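Local coordinates for cryptochrome DASH, chloroplastic/mitochondrial (Arabidopsis thaliana, PDB 2J4D), which repairs cyclobutane pyrimidine dimers in single-stranded DNA as a photolyase, carries FAD and a folate light antenna, and may also act as a photoreceptor, at residues Asp2-Val7 with Gln240-Gly245; Val34-Lys39 with Lys60-Ser65; Gly278-Asp283 with Gly461-Phe466. One frame throughout, in Å; residues are numbered along the deposited sequence.

Contact 1 (Asp2-Val7 with Gln240-Gly245); sequences DHIHRV and QEVTRG
A two-stranded parallel sheet, made by the N-terminal strand 4-7 and the strand 245-248, opens where the backbone N of His-5 donates to Gly-245 O. This bond is short, 2.7 Å from His-5 N to Gly-245 O, and fairly straight at 161°, although the donor stands above the carbonyl plane. The same oxygen also lies 3.1 Å from Ile-4 CA in a CA-H...O contact, so one carbonyl meets two consecutive residues. Further along, backbone bonds of His-5 and Val-7 with Arg-247, and of Val-7 with Val-249, carry the pairing on, joining the N-terminal end of the modelled chain to the strand that follows the long loop after helix 194-204. Gly-245 has a positive phi (73°), a conformation that favours glycine, and its buried N has no partner in the model.

On one side of this junction Ile-4 reaches for the incoming loop with its CG2 branch, which lies 3.4 Å from Val-242 O and 3.9 Å from Val-242 CG1. With chi1 at 40°, CG1 sits between the backbone N and the carbonyl carbon, while CG2 is set beside the N and faces the loop. Asp-2, although poorly ordered, ties up the start of the strand: its OD2 accepts from His-3 N at 2.8 Å and from His-5 NE2 at 2.9 Å, the two donors arriving from opposite faces of the carboxylate. The second bond runs in the imidazole plane and would limit rotation of the His-5 ring. Arg-244 turns its guanidinium to the C-terminal region, where NH1 donates to Phe-466 O.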
ATOM      1  N   ASP A   2     -11.167  17.142  17.445  1.00 65.98           N
ATOM      2  CA  ASP A   2     -10.526  18.075  16.472  1.00 64.17           C
ATOM      3  C   ASP A   2     -11.097  17.824  15.077  1.00 63.24           C
ATOM      4  O   ASP A   2     -12.121  17.157  14.927  1.00 62.33           O
ATOM      5  CB  ASP A   2      -9.006  17.870  16.455  1.00 66.18           C
ATOM      6  CG  ASP A   2      -8.262  19.073  15.896  1.00 70.86           C
ATOM      7  OD1 ASP A   2      -8.162  20.094  16.609  1.00 69.33           O
ATOM      8  OD2 ASP A   2      -7.789  19.004  14.741  1.00 73.17           O
ATOM      9  N   HIS A   3     -10.432  18.351  14.055  1.00 60.31           N
ATOM     10  CA  HIS A   3     -10.908  18.183  12.689  1.00 58.76           C
ATOM     11  C   HIS A   3     -10.158  17.129  11.901  1.00 54.46           C
ATOM     12  O   HIS A   3      -9.301  16.418  12.425  1.00 53.29           O
ATOM     13  CB  HIS A   3     -10.820  19.508  11.936  1.00 61.61           C
ATOM     14  CG  HIS A   3     -11.558  20.622  12.601  1.00 66.80           C
ATOM     15  ND1 HIS A   3     -12.901  20.545  12.904  1.00 69.55           N
ATOM     16  CD2 HIS A   3     -11.139  21.829  13.048  1.00 67.59           C
ATOM     17  CE1 HIS A   3     -13.276  21.657  13.511  1.00 70.59           C
ATOM     18  NE2 HIS A   3     -12.226  22.452  13.612  1.00 69.99           N
ATOM     19  N   ILE A   4     -10.511  17.030  10.629  1.00 51.89           N
ATOM     20  CA  ILE A   4      -9.858  16.087   9.750  1.00 49.93           C
ATOM     21  C   ILE A   4      -8.592  16.764   9.262  1.00 45.42           C
ATOM     22  O   ILE A   4      -8.594  17.946   8.928  1.00 43.56           O
ATOM     23  CB  ILE A   4     -10.766  15.708   8.559  1.00 52.89           C
ATOM     24  CG1 ILE A   4     -11.509  16.947   8.053  1.00 55.33           C
ATOM     25  CG2 ILE A   4     -11.738  14.610   8.981  1.00 55.58           C
ATOM     26  CD1 ILE A   4     -12.671  16.643   7.119  1.00 55.04           C
ATOM     27  N   HIS A   5      -7.503  16.009   9.263  1.00 42.21           N
ATOM     28  CA  HIS A   5      -6.218  16.517   8.820  1.00 38.43           C
ATOM     29  C   HIS A   5      -5.929  15.894   7.466  1.00 33.58           C
ATOM     30  O   HIS A   5      -5.763  14.681   7.364  1.00 31.71           O
ATOM     31  CB  HIS A   5      -5.146  16.115   9.825  1.00 43.04           C
ATOM     32  CG  HIS A   5      -5.555  16.335  11.247  1.00 51.16           C
ATOM     33  ND1 HIS A   5      -5.372  15.388  12.233  1.00 53.67           N
ATOM     34  CD2 HIS A   5      -6.169  17.385  11.843  1.00 52.39           C
ATOM     35  CE1 HIS A   5      -5.858  15.844  13.374  1.00 56.69           C
ATOM     36  NE2 HIS A   5      -6.347  17.053  13.164  1.00 56.71           N
ATOM     37  N   ARG A   6      -5.911  16.720   6.425  1.00 30.10           N
ATOM     38  CA  ARG A   6      -5.620  16.236   5.081  1.00 27.64           C
ATOM     39  C   ARG A   6      -4.168  15.778   5.032  1.00 26.39           C
ATOM     40  O   ARG A   6      -3.292  16.439   5.584  1.00 22.47           O
ATOM     41  CB  ARG A   6      -5.785  17.350   4.043  1.00 28.50           C
ATOM     42  CG  ARG A   6      -7.182  17.556   3.494  1.00 36.61           C
ATOM     43  CD  ARG A   6      -7.106  18.401   2.220  1.00 40.66           C
ATOM     44  NE  ARG A   6      -7.834  17.786   1.109  1.00 46.54           N
ATOM     45  CZ  ARG A   6      -7.460  17.864  -0.166  1.00 47.14           C
ATOM     46  NH1 ARG A   6      -6.363  18.529  -0.498  1.00 48.88           N
ATOM     47  NH2 ARG A   6      -8.180  17.271  -1.112  1.00 48.66           N
ATOM     48  N   VAL A   7      -3.909  14.649   4.382  1.00 24.08           N
ATOM     49  CA  VAL A   7      -2.534  14.179   4.229  1.00 19.88           C
ATOM     50  C   VAL A   7      -2.367  13.972   2.736  1.00 19.78           C
ATOM     51  O   VAL A   7      -3.057  13.141   2.146  1.00 19.02           O
ATOM     52  CB  VAL A   7      -2.273  12.834   4.940  1.00 19.31           C
ATOM     53  CG1 VAL A   7      -0.769  12.472   4.834  1.00 16.60           C
ATOM     54  CG2 VAL A   7      -2.693  12.917   6.395  1.00 19.01           C
ATOM     55  N   GLN A 240     -18.108   6.442   1.846  1.00 25.75           N
ATOM     56  CA  GLN A 240     -17.856   6.752   3.243  1.00 25.69           C
ATOM     57  C   GLN A 240     -16.824   7.866   3.251  1.00 27.46           C
ATOM     58  O   GLN A 240     -15.868   7.836   2.481  1.00 29.51           O
ATOM     59  CB  GLN A 240     -17.302   5.528   3.975  1.00 25.37           C
ATOM     60  CG  GLN A 240     -17.190   5.705   5.481  1.00 26.11           C
ATOM     61  CD  GLN A 240     -16.586   4.491   6.156  1.00 29.24           C
ATOM     62  OE1 GLN A 240     -16.923   3.354   5.824  1.00 26.90           O
ATOM     63  NE2 GLN A 240     -15.698   4.725   7.118  1.00 26.59           N
ATOM     64  N   GLU A 241     -17.020   8.869   4.094  1.00 26.96           N
ATOM     65  CA  GLU A 241     -16.048   9.946   4.156  1.00 28.41           C
ATOM     66  C   GLU A 241     -15.389   9.899   5.525  1.00 25.81           C
ATOM     67  O   GLU A 241     -15.938   9.330   6.465  1.00 26.58           O
ATOM     68  CB  GLU A 241     -16.725  11.300   3.930  1.00 29.65           C
ATOM     69  CG  GLU A 241     -17.419  11.440   2.563  1.00 33.38           C
ATOM     70  CD  GLU A 241     -16.518  11.090   1.368  1.00 35.54           C
ATOM     71  OE1 GLU A 241     -15.289  11.273   1.464  1.00 38.89           O
ATOM     72  OE2 GLU A 241     -17.037  10.644   0.316  1.00 33.64           O
ATOM     73  N   VAL A 242     -14.197  10.471   5.618  1.00 25.31           N
ATOM     74  CA  VAL A 242     -13.452  10.503   6.871  1.00 26.42           C
ATOM     75  C   VAL A 242     -14.047  11.602   7.740  1.00 30.62           C
ATOM     76  O   VAL A 242     -14.062  12.769   7.357  1.00 30.73           O
ATOM     77  CB  VAL A 242     -11.962  10.800   6.608  1.00 24.83           C
ATOM     78  CG1 VAL A 242     -11.200  10.946   7.927  1.00 20.12           C
ATOM     79  CG2 VAL A 242     -11.366   9.675   5.771  1.00 20.30           C
ATOM     80  N   THR A 243     -14.532  11.222   8.912  1.00 33.47           N
ATOM     81  CA  THR A 243     -15.151  12.176   9.820  1.00 38.13           C
ATOM     82  C   THR A 243     -14.162  12.836  10.784  1.00 38.31           C
ATOM     83  O   THR A 243     -14.335  13.998  11.148  1.00 39.83           O
ATOM     84  CB  THR A 243     -16.265  11.479  10.620  1.00 37.61           C
ATOM     85  OG1 THR A 243     -15.730  10.317  11.260  1.00 34.94           O
ATOM     86  CG2 THR A 243     -17.389  11.042   9.692  1.00 37.24           C
ATOM     87  N   ARG A 244     -13.132  12.093  11.184  1.00 38.80           N
ATOM     88  CA  ARG A 244     -12.117  12.589  12.117  1.00 36.63           C
ATOM     89  C   ARG A 244     -10.744  12.070  11.731  1.00 34.30           C
ATOM     90  O   ARG A 244     -10.636  11.089  11.002  1.00 33.82           O
ATOM     91  CB  ARG A 244     -12.378  12.082  13.530  1.00 39.53           C
ATOM     92  CG  ARG A 244     -13.769  12.262  14.066  1.00 49.27           C
ATOM     93  CD  ARG A 244     -13.750  11.882  15.537  1.00 52.22           C
ATOM     94  NE  ARG A 244     -12.791  12.717  16.250  1.00 55.74           N
ATOM     95  CZ  ARG A 244     -12.296  12.440  17.450  1.00 55.05           C
ATOM     96  NH1 ARG A 244     -12.665  11.337  18.083  1.00 54.26           N
ATOM     97  NH2 ARG A 244     -11.443  13.280  18.018  1.00 57.12           N
ATOM     98  N   GLY A 245      -9.701  12.712  12.253  1.00 31.84           N
ATOM     99  CA  GLY A 245      -8.345  12.268  11.982  1.00 29.94           C
ATOM    100  C   GLY A 245      -7.798  12.523  10.590  1.00 26.92           C
ATOM    101  O   GLY A 245      -8.203  13.454   9.906  1.00 27.29           O
TER

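Contact 2 (Val34-Lys39 with Lys60-Ser65); sequences VKRKGK and KAWSSS
Arg-36, in the loop leading into strand 41-46 of the photolyase alpha/beta domain, folds over the C-terminal end of helix 56-63. The tight part lies here. Arg-36 CD rests over the five-membered ring of Trp-62, a CH-pi contact of 3.9 Å to the centroid, and Trp-62 CD1 sits 3.4 Å from Arg-36 CZ, over the centre of the guanidinium; the two planes are 30° apart. A bend at chi3 (61°) turns the group so that NE donates to Trp-62 O at 2.8 Å and, weakly, to Ser-65 O, neither bond being straight, while NH2 reaches Ser-65 OG at 3.2 Å in the guanidinium plane. NH1 donates to Gly-218 O.

The other side is wetter. Extended Lys-39 runs alongside Ser-64 and Ser-65 and brings NZ 3.1 Å from Ser-63 O, nearly along the C=O axis. Water 2 donates to Lys-39 O and, at 2.8 Å, to Ser-64 O; water 1 lies between the same carbonyls. A type II turn from Arg-36 to Lys-39 brings both cations to this helix end. The carbonyls of Trp-62 and Ser-63, and of Ser-65 just beyond the helix, thus meet positive charge, which probably offsets the helix dipole.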
ATOM      1  N   VAL A  34      15.898   7.407 -28.763  1.00 65.09           N
ATOM      2  CA  VAL A  34      14.850   6.402 -28.923  1.00 61.91           C
ATOM      3  C   VAL A  34      14.010   6.676 -30.156  1.00 59.46           C
ATOM      4  O   VAL A  34      13.408   7.744 -30.302  1.00 58.19           O
ATOM      5  CB  VAL A  34      13.958   6.279 -27.665  1.00 62.68           C
ATOM      6  CG1 VAL A  34      13.799   7.618 -27.029  1.00 64.19           C
ATOM      7  CG2 VAL A  34      12.609   5.652 -28.030  1.00 62.50           C
ATOM      8  N   LYS A  35      14.023   5.692 -31.053  1.00 56.99           N
ATOM      9  CA  LYS A  35      13.292   5.733 -32.317  1.00 54.63           C
ATOM     10  C   LYS A  35      11.988   4.961 -32.141  1.00 50.58           C
ATOM     11  O   LYS A  35      12.001   3.782 -31.788  1.00 50.80           O
ATOM     12  CB  LYS A  35      14.122   5.085 -33.429  1.00 57.43           C
ATOM     13  CG  LYS A  35      14.443   3.604 -33.187  1.00 59.99           C
ATOM     14  CD  LYS A  35      15.754   3.393 -32.421  1.00 61.76           C
ATOM     15  CE  LYS A  35      15.564   2.597 -31.129  1.00 62.97           C
ATOM     16  NZ  LYS A  35      15.352   3.484 -29.951  1.00 62.64           N
ATOM     17  N   ARG A  36      10.867   5.617 -32.406  1.00 46.81           N
ATOM     18  CA  ARG A  36       9.577   4.970 -32.244  1.00 43.19           C
ATOM     19  C   ARG A  36       8.882   4.680 -33.567  1.00 44.44           C
ATOM     20  O   ARG A  36       7.930   3.900 -33.616  1.00 41.94           O
ATOM     21  CB  ARG A  36       8.689   5.853 -31.374  1.00 38.89           C
ATOM     22  CG  ARG A  36       9.374   6.296 -30.103  1.00 31.06           C
ATOM     23  CD  ARG A  36       8.393   7.010 -29.236  1.00 30.80           C
ATOM     24  NE  ARG A  36       7.294   6.128 -28.880  1.00 28.19           N
ATOM     25  CZ  ARG A  36       6.035   6.526 -28.747  1.00 23.24           C
ATOM     26  NH1 ARG A  36       5.710   7.796 -28.946  1.00 25.48           N
ATOM     27  NH2 ARG A  36       5.096   5.657 -28.400  1.00 25.81           N
ATOM     28  N   LYS A  37       9.375   5.290 -34.640  1.00 42.99           N
ATOM     29  CA  LYS A  37       8.796   5.122 -35.972  1.00 42.65           C
ATOM     30  C   LYS A  37       8.589   3.667 -36.401  1.00 38.15           C
ATOM     31  O   LYS A  37       9.517   2.857 -36.394  1.00 36.67           O
ATOM     32  CB  LYS A  37       9.664   5.857 -37.000  1.00 45.99           C
ATOM     33  CG  LYS A  37       8.880   6.475 -38.145  1.00 53.16           C
ATOM     34  CD  LYS A  37       9.660   7.599 -38.828  1.00 58.66           C
ATOM     35  CE  LYS A  37       9.865   8.803 -37.903  1.00 61.01           C
ATOM     36  NZ  LYS A  37      10.449   9.983 -38.613  1.00 64.82           N
ATOM     37  N   GLY A  38       7.346   3.352 -36.763  1.00 36.30           N
ATOM     38  CA  GLY A  38       6.993   2.018 -37.213  1.00 37.26           C
ATOM     39  C   GLY A  38       6.844   0.933 -36.158  1.00 36.72           C
ATOM     40  O   GLY A  38       6.534  -0.208 -36.502  1.00 34.77           O
ATOM     41  N   LYS A  39       7.037   1.263 -34.882  1.00 34.97           N
ATOM     42  CA  LYS A  39       6.934   0.240 -33.842  1.00 32.90           C
ATOM     43  C   LYS A  39       5.516  -0.203 -33.479  1.00 32.61           C
ATOM     44  O   LYS A  39       5.330  -1.141 -32.700  1.00 33.44           O
ATOM     45  CB  LYS A  39       7.717   0.678 -32.600  1.00 34.38           C
ATOM     46  CG  LYS A  39       9.221   0.646 -32.851  1.00 33.76           C
ATOM     47  CD  LYS A  39      10.048   0.890 -31.611  1.00 35.66           C
ATOM     48  CE  LYS A  39      11.526   0.757 -31.940  1.00 36.29           C
ATOM     49  NZ  LYS A  39      12.391   1.009 -30.761  1.00 40.09           N
ATOM     50  N   LYS A  60       9.017   1.230 -20.996  1.00 21.65           N
ATOM     51  CA  LYS A  60       9.217   0.166 -21.982  1.00 21.64           C
ATOM     52  C   LYS A  60       8.142   0.182 -23.063  1.00 22.79           C
ATOM     53  O   LYS A  60       8.412  -0.124 -24.233  1.00 22.57           O
ATOM     54  CB  LYS A  60       9.257  -1.197 -21.282  1.00 24.12           C
ATOM     55  CG  LYS A  60       9.503  -2.391 -22.205  1.00 37.82           C
ATOM     56  CD  LYS A  60      10.747  -2.223 -23.077  1.00 44.61           C
ATOM     57  CE  LYS A  60      11.173  -3.544 -23.721  1.00 51.59           C
ATOM     58  NZ  LYS A  60      12.306  -4.193 -22.988  1.00 54.99           N
ATOM     59  N   ALA A  61       6.926   0.542 -22.672  1.00 20.77           N
ATOM     60  CA  ALA A  61       5.813   0.619 -23.613  1.00 23.71           C
ATOM     61  C   ALA A  61       6.086   1.733 -24.625  1.00 24.38           C
ATOM     62  O   ALA A  61       5.930   1.557 -25.838  1.00 25.18           O
ATOM     63  CB  ALA A  61       4.526   0.906 -22.865  1.00 21.05           C
ATOM     64  N   TRP A  62       6.504   2.882 -24.111  1.00 23.22           N
ATOM     65  CA  TRP A  62       6.802   4.038 -24.940  1.00 23.07           C
ATOM     66  C   TRP A  62       7.966   3.799 -25.894  1.00 22.88           C
ATOM     67  O   TRP A  62       7.889   4.140 -27.072  1.00 25.92           O
ATOM     68  CB  TRP A  62       7.118   5.235 -24.045  1.00 22.88           C
ATOM     69  CG  TRP A  62       7.631   6.434 -24.779  1.00 24.38           C
ATOM     70  CD1 TRP A  62       6.906   7.315 -25.532  1.00 25.27           C
ATOM     71  CD2 TRP A  62       8.984   6.895 -24.812  1.00 24.27           C
ATOM     72  NE1 TRP A  62       7.728   8.302 -26.028  1.00 25.41           N
ATOM     73  CE2 TRP A  62       9.008   8.067 -25.603  1.00 25.19           C
ATOM     74  CE3 TRP A  62      10.181   6.432 -24.249  1.00 27.01           C
ATOM     75  CZ2 TRP A  62      10.185   8.783 -25.846  1.00 28.16           C
ATOM     76  CZ3 TRP A  62      11.354   7.146 -24.492  1.00 28.69           C
ATOM     77  CH2 TRP A  62      11.343   8.308 -25.283  1.00 28.73           C
ATOM     78  N   SER A  63       9.037   3.203 -25.390  1.00 23.24           N
ATOM     79  CA  SER A  63      10.219   2.976 -26.208  1.00 27.88           C
ATOM     80  C   SER A  63      10.101   1.828 -27.203  1.00 28.22           C
ATOM     81  O   SER A  63      10.948   1.679 -28.079  1.00 28.24           O
ATOM     82  CB  SER A  63      11.445   2.757 -25.315  1.00 29.34           C
ATOM     83  OG  SER A  63      11.282   1.612 -24.504  1.00 32.24           O
ATOM     84  N   SER A  64       9.047   1.028 -27.090  1.00 24.88           N
ATOM     85  CA  SER A  64       8.883  -0.089 -28.007  1.00 25.50           C
ATOM     86  C   SER A  64       7.640   0.039 -28.886  1.00 25.53           C
ATOM     87  O   SER A  64       7.162  -0.950 -29.444  1.00 26.86           O
ATOM     88  CB  SER A  64       8.824  -1.395 -27.217  1.00 28.99           C
ATOM     89  OG  SER A  64       7.658  -1.448 -26.423  1.00 31.92           O
ATOM     90  N   SER A  65       7.128   1.255 -29.018  1.00 23.71           N
ATOM     91  CA  SER A  65       5.933   1.506 -29.818  1.00 24.57           C
ATOM     92  C   SER A  65       5.972   2.907 -30.416  1.00 26.63           C
ATOM     93  O   SER A  65       6.889   3.681 -30.137  1.00 25.95           O
ATOM     94  CB  SER A  65       4.693   1.417 -28.935  1.00 24.07           C
ATOM     95  OG  SER A  65       4.651   2.530 -28.052  1.00 24.89           O
TER
HETATM   96  O   HOH W   1       4.220  -1.938 -30.235  1.00 33.19           O
HETATM   97  O   HOH W   2       7.581  -2.808 -31.527  1.00 48.07           O

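Contact 3 (Gly278-Asp283 with Gly461-Phe466); sequences GMLGPD and GEYVAF
Met-279 lies across one face of the Tyr-463 ring and Leu-280 fills the angle between Tyr-463 and Phe-466, so that a loop of the FAD-binding region packs on the short helix 462-467. Met-279 meets the ring through CB, SD and CE. Its CB is 3.9 Å from the ring centroid in a CH-pi contact, and SD stands 4.5 Å from the same centroid, 19° off the ring normal, which makes a Met-aromatic contact. The bend at chi3 (-77°) curls the end of the chain back, bringing CE to 3.9 Å from Tyr-463 CD2. The backbone takes part as well, Met-279 O lying 3.4 Å from Tyr-463 CE1. Leu-280 divides its branches: CD1 meets Phe-466 CG at 3.7 Å, whereas CD2 reaches the start of the helix, 4.2 Å from Glu-462 CG.

Both aromatic side chains have CG anti to the backbone N (chi1 175° in Tyr-463), which sends the rings out from the helix, one turn apart, toward the loop. Behind this first shell, Tyr-463 OH is hydrogen-bonded to Glu-382 OE1 and the ring also touches Ala-378 and Asn-379, all on helix 374-386; Met-279 packs on Leu-375 of that same helix. Asp-458 holds the beginning of the helix by accepting from Tyr-463 N and Val-464 N in the first turn, after Gly-461 at the N-cap. The Met-279 side chain also lies about 4 Å from that of Arg-392, a probable ATP-binding residue.

Adhesion between the two segments is therefore apolar and aromatic, while the polar groups that fix the tyrosine and the helix start come from Glu-382 of helix 374-386 and from Asp-458 just before the helix.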
ATOM      1  N   GLY A 278       5.021   6.631  17.257  1.00 26.95           N
ATOM      2  CA  GLY A 278       3.899   7.436  17.707  1.00 27.79           C
ATOM      3  C   GLY A 278       2.616   6.837  17.151  1.00 29.10           C
ATOM      4  O   GLY A 278       2.666   5.913  16.333  1.00 25.21           O
ATOM      5  N   MET A 279       1.467   7.347  17.582  1.00 26.19           N
ATOM      6  CA  MET A 279       0.197   6.818  17.095  1.00 27.55           C
ATOM      7  C   MET A 279      -0.771   7.926  16.718  1.00 28.82           C
ATOM      8  O   MET A 279      -1.724   7.702  15.970  1.00 28.38           O
ATOM      9  CB  MET A 279      -0.456   5.929  18.156  1.00 30.14           C
ATOM     10  CG  MET A 279       0.369   4.718  18.570  1.00 27.99           C
ATOM     11  SD  MET A 279      -0.545   3.592  19.656  1.00 31.39           S
ATOM     12  CE  MET A 279      -0.444   4.508  21.198  1.00 32.22           C
ATOM     13  N   LEU A 280      -0.512   9.124  17.226  1.00 26.24           N
ATOM     14  CA  LEU A 280      -1.383  10.258  16.976  1.00 29.72           C
ATOM     15  C   LEU A 280      -0.814  11.299  16.016  1.00 28.46           C
ATOM     16  O   LEU A 280       0.293  11.796  16.212  1.00 30.85           O
ATOM     17  CB  LEU A 280      -1.714  10.926  18.314  1.00 30.21           C
ATOM     18  CG  LEU A 280      -2.803  11.996  18.352  1.00 35.37           C
ATOM     19  CD1 LEU A 280      -4.147  11.386  17.959  1.00 31.85           C
ATOM     20  CD2 LEU A 280      -2.871  12.579  19.761  1.00 32.46           C
ATOM     21  N   GLY A 281      -1.577  11.628  14.980  1.00 29.82           N
ATOM     22  CA  GLY A 281      -1.139  12.651  14.046  1.00 30.39           C
ATOM     23  C   GLY A 281      -0.310  12.229  12.849  1.00 27.77           C
ATOM     24  O   GLY A 281       0.296  11.163  12.839  1.00 31.11           O
ATOM     25  N   PRO A 282      -0.263  13.078  11.816  1.00 27.61           N
ATOM     26  CA  PRO A 282       0.479  12.842  10.578  1.00 24.31           C
ATOM     27  C   PRO A 282       1.990  12.955  10.719  1.00 26.37           C
ATOM     28  O   PRO A 282       2.734  12.267  10.026  1.00 25.93           O
ATOM     29  CB  PRO A 282      -0.081  13.907   9.642  1.00 25.80           C
ATOM     30  CG  PRO A 282      -0.351  15.050  10.579  1.00 25.74           C
ATOM     31  CD  PRO A 282      -1.008  14.351  11.747  1.00 26.63           C
ATOM     32  N   ASP A 283       2.429  13.813  11.636  1.00 23.45           N
ATOM     33  CA  ASP A 283       3.844  14.081  11.864  1.00 25.23           C
ATOM     34  C   ASP A 283       4.786  12.975  12.339  1.00 21.53           C
ATOM     35  O   ASP A 283       5.965  13.018  12.009  1.00 22.83           O
ATOM     36  CB  ASP A 283       3.986  15.261  12.839  1.00 28.82           C
ATOM     37  CG  ASP A 283       3.789  16.611  12.171  1.00 33.90           C
ATOM     38  OD1 ASP A 283       3.208  16.671  11.068  1.00 35.99           O
ATOM     39  OD2 ASP A 283       4.211  17.627  12.766  1.00 37.37           O
ATOM     40  N   GLY A 461      -2.204   9.177  27.732  1.00 35.50           N
ATOM     41  CA  GLY A 461      -3.511   8.747  27.262  1.00 33.97           C
ATOM     42  C   GLY A 461      -4.037   9.703  26.212  1.00 31.13           C
ATOM     43  O   GLY A 461      -5.231   9.734  25.916  1.00 32.33           O
ATOM     44  N   GLU A 462      -3.133  10.489  25.647  1.00 30.06           N
ATOM     45  CA  GLU A 462      -3.487  11.463  24.625  1.00 31.92           C
ATOM     46  C   GLU A 462      -4.126  10.781  23.407  1.00 30.27           C
ATOM     47  O   GLU A 462      -5.108  11.276  22.848  1.00 28.51           O
ATOM     48  CB  GLU A 462      -2.231  12.213  24.186  1.00 38.65           C
ATOM     49  CG  GLU A 462      -2.468  13.644  23.767  1.00 50.12           C
ATOM     50  CD  GLU A 462      -2.859  14.517  24.942  1.00 55.99           C
ATOM     51  OE1 GLU A 462      -2.091  14.560  25.928  1.00 62.09           O
ATOM     52  OE2 GLU A 462      -3.929  15.160  24.886  1.00 58.44           O
ATOM     53  N   TYR A 463      -3.567   9.643  23.001  1.00 26.78           N
ATOM     54  CA  TYR A 463      -4.086   8.922  21.839  1.00 26.15           C
ATOM     55  C   TYR A 463      -5.474   8.329  22.068  1.00 23.24           C
ATOM     56  O   TYR A 463      -6.392   8.579  21.291  1.00 24.10           O
ATOM     57  CB  TYR A 463      -3.119   7.805  21.417  1.00 23.89           C
ATOM     58  CG  TYR A 463      -3.657   6.931  20.295  1.00 25.65           C
ATOM     59  CD1 TYR A 463      -3.718   7.400  18.980  1.00 25.28           C
ATOM     60  CD2 TYR A 463      -4.150   5.655  20.559  1.00 27.47           C
ATOM     61  CE1 TYR A 463      -4.262   6.619  17.958  1.00 25.56           C
ATOM     62  CE2 TYR A 463      -4.697   4.864  19.543  1.00 26.06           C
ATOM     63  CZ  TYR A 463      -4.750   5.355  18.249  1.00 22.92           C
ATOM     64  OH  TYR A 463      -5.304   4.582  17.255  1.00 22.54           O
ATOM     65  N   VAL A 464      -5.641   7.540  23.121  1.00 24.34           N
ATOM     66  CA  VAL A 464      -6.950   6.950  23.366  1.00 25.75           C
ATOM     67  C   VAL A 464      -8.015   8.017  23.625  1.00 27.36           C
ATOM     68  O   VAL A 464      -9.180   7.836  23.270  1.00 27.20           O
ATOM     69  CB  VAL A 464      -6.917   5.942  24.532  1.00 25.12           C
ATOM     70  CG1 VAL A 464      -5.928   4.837  24.212  1.00 23.42           C
ATOM     71  CG2 VAL A 464      -6.546   6.632  25.836  1.00 25.71           C
ATOM     72  N   ALA A 465      -7.608   9.139  24.213  1.00 28.07           N
ATOM     73  CA  ALA A 465      -8.533  10.234  24.517  1.00 29.79           C
ATOM     74  C   ALA A 465      -9.025  10.928  23.251  1.00 29.87           C
ATOM     75  O   ALA A 465     -10.174  11.375  23.176  1.00 28.61           O
ATOM     76  CB  ALA A 465      -7.856  11.257  25.437  1.00 31.56           C
ATOM     77  N   PHE A 466      -8.151  11.033  22.258  1.00 29.14           N
ATOM     78  CA  PHE A 466      -8.528  11.669  21.008  1.00 27.84           C
ATOM     79  C   PHE A 466      -9.606  10.846  20.308  1.00 29.75           C
ATOM     80  O   PHE A 466     -10.584  11.393  19.795  1.00 28.53           O
ATOM     81  CB  PHE A 466      -7.304  11.818  20.088  1.00 28.00           C
ATOM     82  CG  PHE A 466      -7.641  12.316  18.711  1.00 27.25           C
ATOM     83  CD1 PHE A 466      -7.902  11.421  17.676  1.00 28.46           C
ATOM     84  CD2 PHE A 466      -7.751  13.681  18.460  1.00 31.61           C
ATOM     85  CE1 PHE A 466      -8.273  11.876  16.410  1.00 30.84           C
ATOM     86  CE2 PHE A 466      -8.123  14.153  17.197  1.00 35.22           C
ATOM     87  CZ  PHE A 466      -8.386  13.248  16.168  1.00 34.31           C
TER

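How the contacts relate
Contacts 1 and 3 are neighbours, with centres 14 Å apart on the same side of the chain's centre, and Phe-466 is their shared wall: Arg-244 meets it from contact 1, and Asp-2 CB packs 3.9 Å from Phe-466 CE2. Val-7 also approaches Pro-282. Neither contact touches the flavin: the His-5 side chain is about 14 Å and that of Met-279 about 10 Å from the bound FAD. Contact 2 stands apart in the alpha/beta domain, its centre 44 Å from that of contact 1 and 51 Å from that of contact 3, away from the annotated sites, although it falls between the two segments of contact 1 in sequence.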